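Local atomic coordinates of CalS10 (Micromonospora echinospora, PDB entry 6UK5), a protein that binds S-adenosylmethionine and probably transfers its methyl group to an amino pentose during the biosynthesis of calicheamicin. Residues Arg100-Asp105 and Phe109-Thr114; Ala140-Leu145 and Ala228-Glu233; Glu221-Ala226 and Gly245-Thr250. One frame throughout, in Å; residues are numbered along the deposited sequence.

Contact 1: Arg100-Asp105 and Phe109-Thr114; sequences RLHAGD and FDLGVT. With SAM (S-adenosylmethionine), chain D.
His102 is the first residue of Arg100-Asp105 to meet Phe109-Thr114. A single methyl of Leu111, CD2, sits over one face of its imidazole in a CH-pi contact, 3.3 Å from the ring centroid and displaced toward the rim near ND1. With CG of His102 beside the backbone N (chi1 -52°), the ring reaches across to the loop. Its NE2 is hydrogen-bonded to Glu80 on the neighbouring strand 78-83, so the imidazole is fixed at its edge as well as covered on a face.

Gly104, just past the strand, turns its carbonyl toward the ligand, with O 3.6 Å from C2 of the adenine. Asp105 then faces two ways. Its backbone O accepts the N-H of Phe109 at 2.9 Å, a bent bond (130° at the hydrogen) that closes the short connection between the two segments; the same oxygen lies at the edge of the Phe109 ring. Its side chain, with CG anti to N (chi1 -164°), extends to the cofactor, where OD1 takes a nearly straight hydrogen bond of 2.8 Å from the exocyclic N6 of the adenine. OD2 forms a salt bridge with Arg107. Farther along the loop, Asp110 OD1 accepts from Gly112 N in an Asx turn that has Leu111 at its middle.

As in many class I methyltransferases, an acidic residue in the loop after a sheet strand thus recognises the adenine amino group. The chemistry divides accordingly: apolar cover for a histidine at one end, and at the other a carboxylate whose second oxygen is probably balanced by the arginine.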
# COMPACT_ATOMS: atom_id res chain seq x y z
N ARG A 100 -29.00 8.25 -19.56
CA ARG A 100 -28.85 9.70 -19.62
C ARG A 100 -28.20 10.18 -18.33
O ARG A 100 -28.79 10.07 -17.25
CB ARG A 100 -30.20 10.38 -19.84
CG ARG A 100 -30.07 11.89 -20.06
CD ARG A 100 -29.33 12.22 -21.36
NE ARG A 100 -29.08 13.65 -21.52
CZ ARG A 100 -27.88 14.22 -21.42
NH1 ARG A 100 -26.79 13.49 -21.17
NH2 ARG A 100 -27.75 15.53 -21.58
N LEU A 101 -26.99 10.71 -18.45
CA LEU A 101 -26.25 11.28 -17.33
C LEU A 101 -26.04 12.76 -17.59
O LEU A 101 -25.78 13.17 -18.73
CB LEU A 101 -24.90 10.58 -17.16
CG LEU A 101 -24.97 9.07 -16.92
CD1 LEU A 101 -23.59 8.50 -16.63
CD2 LEU A 101 -25.90 8.74 -15.76
N HIS A 102 -26.15 13.56 -16.54
CA HIS A 102 -26.07 15.01 -16.64
C HIS A 102 -24.93 15.55 -15.80
O HIS A 102 -24.73 15.12 -14.66
CB HIS A 102 -27.39 15.66 -16.19
CG HIS A 102 -28.60 15.09 -16.85
ND1 HIS A 102 -29.18 15.67 -17.96
CD2 HIS A 102 -29.34 13.99 -16.57
CE1 HIS A 102 -30.23 14.95 -18.33
NE2 HIS A 102 -30.35 13.93 -17.50
N ALA A 103 -24.17 16.48 -16.38
CA ALA A 103 -23.23 17.25 -15.60
C ALA A 103 -23.99 18.39 -14.94
O ALA A 103 -24.72 19.12 -15.61
CB ALA A 103 -22.11 17.80 -16.48
N GLY A 104 -23.83 18.53 -13.63
CA GLY A 104 -24.62 19.53 -12.93
C GLY A 104 -24.16 19.71 -11.51
O GLY A 104 -23.35 18.93 -10.99
N ASP A 105 -24.69 20.75 -10.89
CA ASP A 105 -24.46 21.05 -9.48
C ASP A 105 -25.71 20.71 -8.68
O ASP A 105 -26.82 21.13 -9.04
CB ASP A 105 -24.08 22.52 -9.28
CG ASP A 105 -23.46 22.77 -7.93
OD1 ASP A 105 -23.98 22.24 -6.92
OD2 ASP A 105 -22.44 23.50 -7.86
N PHE A 109 -29.14 22.41 -10.20
CA PHE A 109 -29.46 21.78 -11.47
C PHE A 109 -30.95 21.92 -11.78
O PHE A 109 -31.79 22.13 -10.90
CB PHE A 109 -29.08 20.30 -11.45
CG PHE A 109 -29.96 19.45 -10.58
CD1 PHE A 109 -29.91 19.55 -9.20
CD2 PHE A 109 -30.82 18.52 -11.14
CE1 PHE A 109 -30.72 18.76 -8.40
CE2 PHE A 109 -31.63 17.73 -10.35
CZ PHE A 109 -31.58 17.85 -8.98
N ASP A 110 -31.27 21.82 -13.07
CA ASP A 110 -32.65 21.80 -13.54
C ASP A 110 -32.70 20.95 -14.79
O ASP A 110 -32.03 21.25 -15.78
CB ASP A 110 -33.16 23.21 -13.83
CG ASP A 110 -34.64 23.24 -14.16
OD1 ASP A 110 -35.20 22.18 -14.51
OD2 ASP A 110 -35.24 24.32 -14.06
N LEU A 111 -33.50 19.88 -14.75
CA LEU A 111 -33.63 18.96 -15.86
C LEU A 111 -35.02 19.01 -16.48
O LEU A 111 -35.31 18.24 -17.40
CB LEU A 111 -33.32 17.53 -15.41
CG LEU A 111 -31.98 17.31 -14.70
CD1 LEU A 111 -32.04 16.05 -13.84
CD2 LEU A 111 -30.82 17.26 -15.68
N GLY A 112 -35.88 19.91 -16.01
CA GLY A 112 -37.19 20.11 -16.59
C GLY A 112 -38.15 18.96 -16.40
O GLY A 112 -39.28 19.04 -16.92
N VAL A 113 -37.76 17.92 -15.69
CA VAL A 113 -38.56 16.71 -15.57
C VAL A 113 -38.64 16.29 -14.11
O VAL A 113 -37.74 16.59 -13.31
CB VAL A 113 -37.96 15.57 -16.43
CG1 VAL A 113 -38.16 15.86 -17.90
CG2 VAL A 113 -36.48 15.38 -16.10
N THR A 114 -39.72 15.61 -13.76
CA THR A 114 -39.88 15.02 -12.44
C THR A 114 -39.47 13.55 -12.46
O THR A 114 -39.40 12.91 -13.51
CB THR A 114 -41.32 15.15 -11.93
OG1 THR A 114 -42.21 14.42 -12.78
CG2 THR A 114 -41.74 16.61 -11.86
N SAM D . -23.23 8.01 -5.14
CA SAM D . -21.81 8.09 -5.16
C SAM D . -21.14 6.74 -4.75
O SAM D . -21.58 6.14 -3.74
OXT SAM D . -20.19 6.36 -5.47
CB SAM D . -21.33 9.21 -4.22
CG SAM D . -19.93 9.60 -4.64
SD SAM D . -19.23 10.47 -3.22
CE SAM D . -17.48 10.30 -3.56
C5' SAM D . -19.47 12.26 -3.51
C4' SAM D . -19.75 12.74 -4.94
O4' SAM D . -20.48 13.98 -4.88
C3' SAM D . -18.50 13.01 -5.78
O3' SAM D . -18.38 12.05 -6.83
C2' SAM D . -18.71 14.42 -6.36
O2' SAM D . -18.49 14.46 -7.77
C1' SAM D . -20.17 14.73 -6.03
N9 SAM D . -20.45 16.13 -5.75
C8 SAM D . -19.89 16.91 -4.77
N7 SAM D . -20.40 18.12 -4.70
C5 SAM D . -21.36 18.14 -5.70
C6 SAM D . -22.27 19.12 -6.13
N6 SAM D . -22.32 20.35 -5.62
N1 SAM D . -23.12 18.80 -7.13
C2 SAM D . -23.05 17.57 -7.66
N3 SAM D . -22.23 16.57 -7.34
C4 SAM D . -21.41 16.91 -6.35

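Contact 2: Ala140-Leu145 and Ala228-Glu233; sequences AMSAHL and AAAGCE
Where Ser142 turns to Ala230, the imidazole of His144 occupies another flank of the same helix end. This ring stacks with Phe109, and at its edge ND1 donates almost straight (172°) to Ala140 O at 2.9 Å. The oxygen lies in the ring plane, although the donor stands above the carbonyl plane of Ala140; the bond ties the ring back to the last helical turn.

The bond between the segments comes from Ser142. Its OG, extended away from the backbone N (chi1 179°), donates to Ala230 O at 2.9 Å, approaching 19° out of the carbonyl plane. Beside this bond the CB atoms of Ser142 and Ala230 pack at 3.9 Å, while SG of Cys232 lies alongside the hydroxyl, 3.3 Å from OG. With alanine in place of Ser142 the hydroxyl is gone, and the Ala230 carbonyl would probably lose this donor and a small gap open beside the Cys232 sulfur.

Gly231, at positive phi, is the C' residue of a Schellman motif that ends helix 220-229 and leads into strand 232-237. The contact joins the last turn of helix 131-143 to the turn just after helix 220-229, with strand 246-251 adjoining both Ser142 and Cys232.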
# COMPACT_ATOMS: atom_id res chain seq x y z
N ALA A 140 -33.66 21.64 -4.41
CA ALA A 140 -33.56 21.32 -5.83
C ALA A 140 -34.01 19.88 -6.10
O ALA A 140 -34.84 19.64 -6.97
CB ALA A 140 -32.12 21.53 -6.31
N MET A 141 -33.45 18.92 -5.35
CA MET A 141 -33.85 17.53 -5.52
C MET A 141 -35.36 17.37 -5.38
O MET A 141 -36.00 16.67 -6.18
CB MET A 141 -33.14 16.65 -4.49
CG MET A 141 -31.62 16.70 -4.55
SD MET A 141 -30.88 15.40 -3.54
CE MET A 141 -29.92 16.34 -2.36
N SER A 142 -35.95 18.01 -4.37
CA SER A 142 -37.39 17.90 -4.16
C SER A 142 -38.18 18.48 -5.34
O SER A 142 -39.26 17.98 -5.66
CB SER A 142 -37.78 18.61 -2.87
OG SER A 142 -39.18 18.54 -2.64
N ALA A 143 -37.65 19.52 -5.99
CA ALA A 143 -38.34 20.09 -7.14
C ALA A 143 -38.46 19.07 -8.27
O ALA A 143 -39.40 19.13 -9.07
CB ALA A 143 -37.60 21.33 -7.62
N HIS A 144 -37.51 18.15 -8.36
CA HIS A 144 -37.50 17.11 -9.37
C HIS A 144 -38.32 15.89 -8.97
O HIS A 144 -38.27 14.86 -9.66
CB HIS A 144 -36.05 16.70 -9.66
CG HIS A 144 -35.28 17.75 -10.40
ND1 HIS A 144 -34.78 18.88 -9.79
CD2 HIS A 144 -34.91 17.83 -11.70
CE1 HIS A 144 -34.15 19.62 -10.68
NE2 HIS A 144 -34.21 19.00 -11.85
N LEU A 145 -39.07 15.97 -7.88
CA LEU A 145 -39.94 14.89 -7.43
C LEU A 145 -41.38 15.15 -7.84
O LEU A 145 -41.89 16.27 -7.69
CB LEU A 145 -39.88 14.72 -5.92
CG LEU A 145 -38.64 14.01 -5.36
CD1 LEU A 145 -38.66 14.06 -3.84
CD2 LEU A 145 -38.57 12.58 -5.86
N ALA A 228 -38.71 20.16 5.25
CA ALA A 228 -39.96 20.90 5.40
C ALA A 228 -39.94 22.17 4.55
O ALA A 228 -40.94 22.50 3.90
CB ALA A 228 -40.19 21.25 6.87
N ALA A 229 -38.81 22.88 4.54
CA ALA A 229 -38.68 24.05 3.68
C ALA A 229 -38.92 23.70 2.22
O ALA A 229 -39.34 24.56 1.44
CB ALA A 229 -37.29 24.67 3.85
N ALA A 230 -38.67 22.44 1.84
CA ALA A 230 -38.81 21.98 0.47
C ALA A 230 -40.10 21.19 0.24
O ALA A 230 -40.21 20.48 -0.77
CB ALA A 230 -37.60 21.14 0.07
N GLY A 231 -41.07 21.29 1.14
CA GLY A 231 -42.35 20.65 0.93
C GLY A 231 -42.34 19.14 1.08
O GLY A 231 -43.03 18.44 0.34
N CYS A 232 -41.55 18.63 2.03
CA CYS A 232 -41.39 17.20 2.22
C CYS A 232 -41.60 16.79 3.67
O CYS A 232 -41.16 17.48 4.60
CB CYS A 232 -40.00 16.74 1.78
SG CYS A 232 -39.79 16.59 -0.01
N GLU A 233 -42.29 15.67 3.85
CA GLU A 233 -42.44 15.01 5.15
C GLU A 233 -41.33 13.98 5.29
O GLU A 233 -41.22 13.07 4.46
CB GLU A 233 -43.83 14.38 5.25
CG GLU A 233 -44.87 15.34 5.79
CD GLU A 233 -46.26 15.08 5.28
OE1 GLU A 233 -47.16 15.89 5.61
OE2 GLU A 233 -46.46 14.10 4.52

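Contact 3: Glu221-Ala226 and Gly245-Thr250; sequences EEYDAA and GLFVAT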
# COMPACT_ATOMS: atom_id res chain seq x y z
N GLU A 221 -31.91 18.47 13.24
CA GLU A 221 -32.76 19.65 13.19
C GLU A 221 -32.61 20.39 11.86
O GLU A 221 -33.58 20.96 11.34
CB GLU A 221 -32.40 20.58 14.35
CG GLU A 221 -33.43 21.65 14.65
CD GLU A 221 -33.26 22.25 16.03
OE1 GLU A 221 -32.13 22.69 16.35
OE2 GLU A 221 -34.25 22.25 16.79
N GLU A 222 -31.40 20.40 11.31
CA GLU A 222 -31.16 21.12 10.06
C GLU A 222 -31.76 20.37 8.87
O GLU A 222 -32.43 20.98 8.02
CB GLU A 222 -29.66 21.33 9.88
CG GLU A 222 -29.20 22.72 10.30
CD GLU A 222 -27.78 22.74 10.82
OE1 GLU A 222 -27.05 21.75 10.63
OE2 GLU A 222 -27.39 23.75 11.45
N TYR A 223 -31.53 19.06 8.79
CA TYR A 223 -32.18 18.26 7.75
C TYR A 223 -33.69 18.40 7.82
O TYR A 223 -34.34 18.72 6.82
CB TYR A 223 -31.78 16.79 7.88
CG TYR A 223 -30.33 16.46 7.58
CD1 TYR A 223 -29.83 16.61 6.29
CD2 TYR A 223 -29.49 15.96 8.56
CE1 TYR A 223 -28.51 16.29 6.00
CE2 TYR A 223 -28.18 15.64 8.28
CZ TYR A 223 -27.69 15.80 7.00
OH TYR A 223 -26.38 15.49 6.71
N ASP A 224 -34.27 18.15 9.00
CA ASP A 224 -35.72 18.22 9.14
C ASP A 224 -36.26 19.56 8.66
O ASP A 224 -37.34 19.63 8.05
CB ASP A 224 -36.13 17.97 10.59
CG ASP A 224 -36.03 16.52 10.98
OD1 ASP A 224 -36.03 15.66 10.08
OD2 ASP A 224 -35.96 16.24 12.20
N ALA A 225 -35.53 20.65 8.94
CA ALA A 225 -35.96 21.97 8.49
C ALA A 225 -35.79 22.13 6.98
O ALA A 225 -36.61 22.78 6.33
CB ALA A 225 -35.18 23.05 9.23
N ALA A 226 -34.74 21.54 6.41
CA ALA A 226 -34.52 21.67 4.98
C ALA A 226 -35.57 20.90 4.18
O ALA A 226 -36.06 21.39 3.16
CB ALA A 226 -33.11 21.18 4.62
N GLY A 245 -27.32 5.34 8.93
CA GLY A 245 -28.75 5.53 8.78
C GLY A 245 -29.09 6.11 7.42
O GLY A 245 -28.27 6.17 6.50
N LEU A 246 -30.34 6.55 7.30
CA LEU A 246 -30.88 6.97 6.01
C LEU A 246 -32.12 7.81 6.24
O LEU A 246 -33.04 7.37 6.93
CB LEU A 246 -31.21 5.74 5.15
CG LEU A 246 -31.17 5.86 3.63
CD1 LEU A 246 -29.74 5.90 3.12
CD2 LEU A 246 -31.93 4.70 3.02
N PHE A 247 -32.16 9.00 5.65
CA PHE A 247 -33.37 9.81 5.62
C PHE A 247 -34.21 9.39 4.41
O PHE A 247 -33.68 9.22 3.31
CB PHE A 247 -33.05 11.30 5.54
CG PHE A 247 -32.62 11.90 6.85
CD1 PHE A 247 -33.54 12.12 7.86
CD2 PHE A 247 -31.29 12.23 7.07
CE1 PHE A 247 -33.15 12.67 9.07
CE2 PHE A 247 -30.89 12.77 8.28
CZ PHE A 247 -31.82 12.99 9.28
N VAL A 248 -35.51 9.21 4.64
CA VAL A 248 -36.47 8.90 3.59
C VAL A 248 -37.63 9.87 3.74
O VAL A 248 -38.37 9.82 4.73
CB VAL A 248 -36.96 7.45 3.65
CG1 VAL A 248 -37.99 7.19 2.56
CG2 VAL A 248 -35.79 6.48 3.52
N ALA A 249 -37.79 10.77 2.77
CA ALA A 249 -38.82 11.79 2.79
C ALA A 249 -39.70 11.66 1.56
O ALA A 249 -39.30 11.06 0.55
CB ALA A 249 -38.20 13.19 2.85
N THR A 250 -40.90 12.22 1.64
CA THR A 250 -41.86 12.17 0.54
C THR A 250 -42.39 13.57 0.25
O THR A 250 -42.59 14.38 1.15
CB THR A 250 -43.02 11.21 0.85
OG1 THR A 250 -43.63 11.55 2.10
CG2 THR A 250 -42.52 9.76 0.89
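OD1 of Asp224, which approaches Phe247 CE1 to 4.3 Å, is hydrogen-bonded to Ser234 OG, and the other carboxylate oxygen, OD2, forms a salt bridge with Arg220. The carboxylate meets the phenylalanine obliquely, at the margin of the contact.

The main weight falls on Tyr223 and Phe247, whose side chains cross at about a right angle. Their rings form an oblique pair, centroids 5.0 Å apart and planes at 43°. The closest approach is between Tyr223 CD2 and Phe247 CE2, at 3.5 Å. CB of Tyr223 lies over a face of the Phe247 ring, toward its rim, while CD2 of Phe247 lies over a face of the tyrosine. Each CG stands opposite the carbonyl carbon of its own residue (chi1 -68° in Tyr223, -77° in Phe247), a setting that sends the rings into the space between helix and strand. The hydroxyl of Tyr223 is hydrogen-bonded to Asn126, which gives the far end of that ring a polar partner.

Pro155 touches both rings, and Tyr236 meets Phe247. Helix 220-229 thereby packs over strand 246-251, the antiparallel strand of an otherwise parallel sheet, as in class I methyltransferases, set between strands 149-153 and 232-237, with helix 131-143 touching Ala225.

How the contacts relate
The three contacts follow the seven-stranded sheet, whose strand order 3-2-1-4-5-7-6 is the class I methyltransferase signature, from the edge strand 101-103 to strands 246-251 and 232-237. Contacts 1 and 2, centres 15 Å apart, meet at His144, where a probable hydrogen bond joins Leu111 N to His144 NE2 at 3.1 Å. Contacts 2 and 3, 11 Å apart between centres, share helix 220-229 and are joined by the probable backbone bond from Thr250 N to Glu233 O, 3.0 Å. Contacts 1 and 3 stay apart, their nearest atoms about 12 Å from each other. Only contact 1 bonds the cofactor; the Tyr223 side chain in contact 3 is about 13 Å from S-adenosylmethionine.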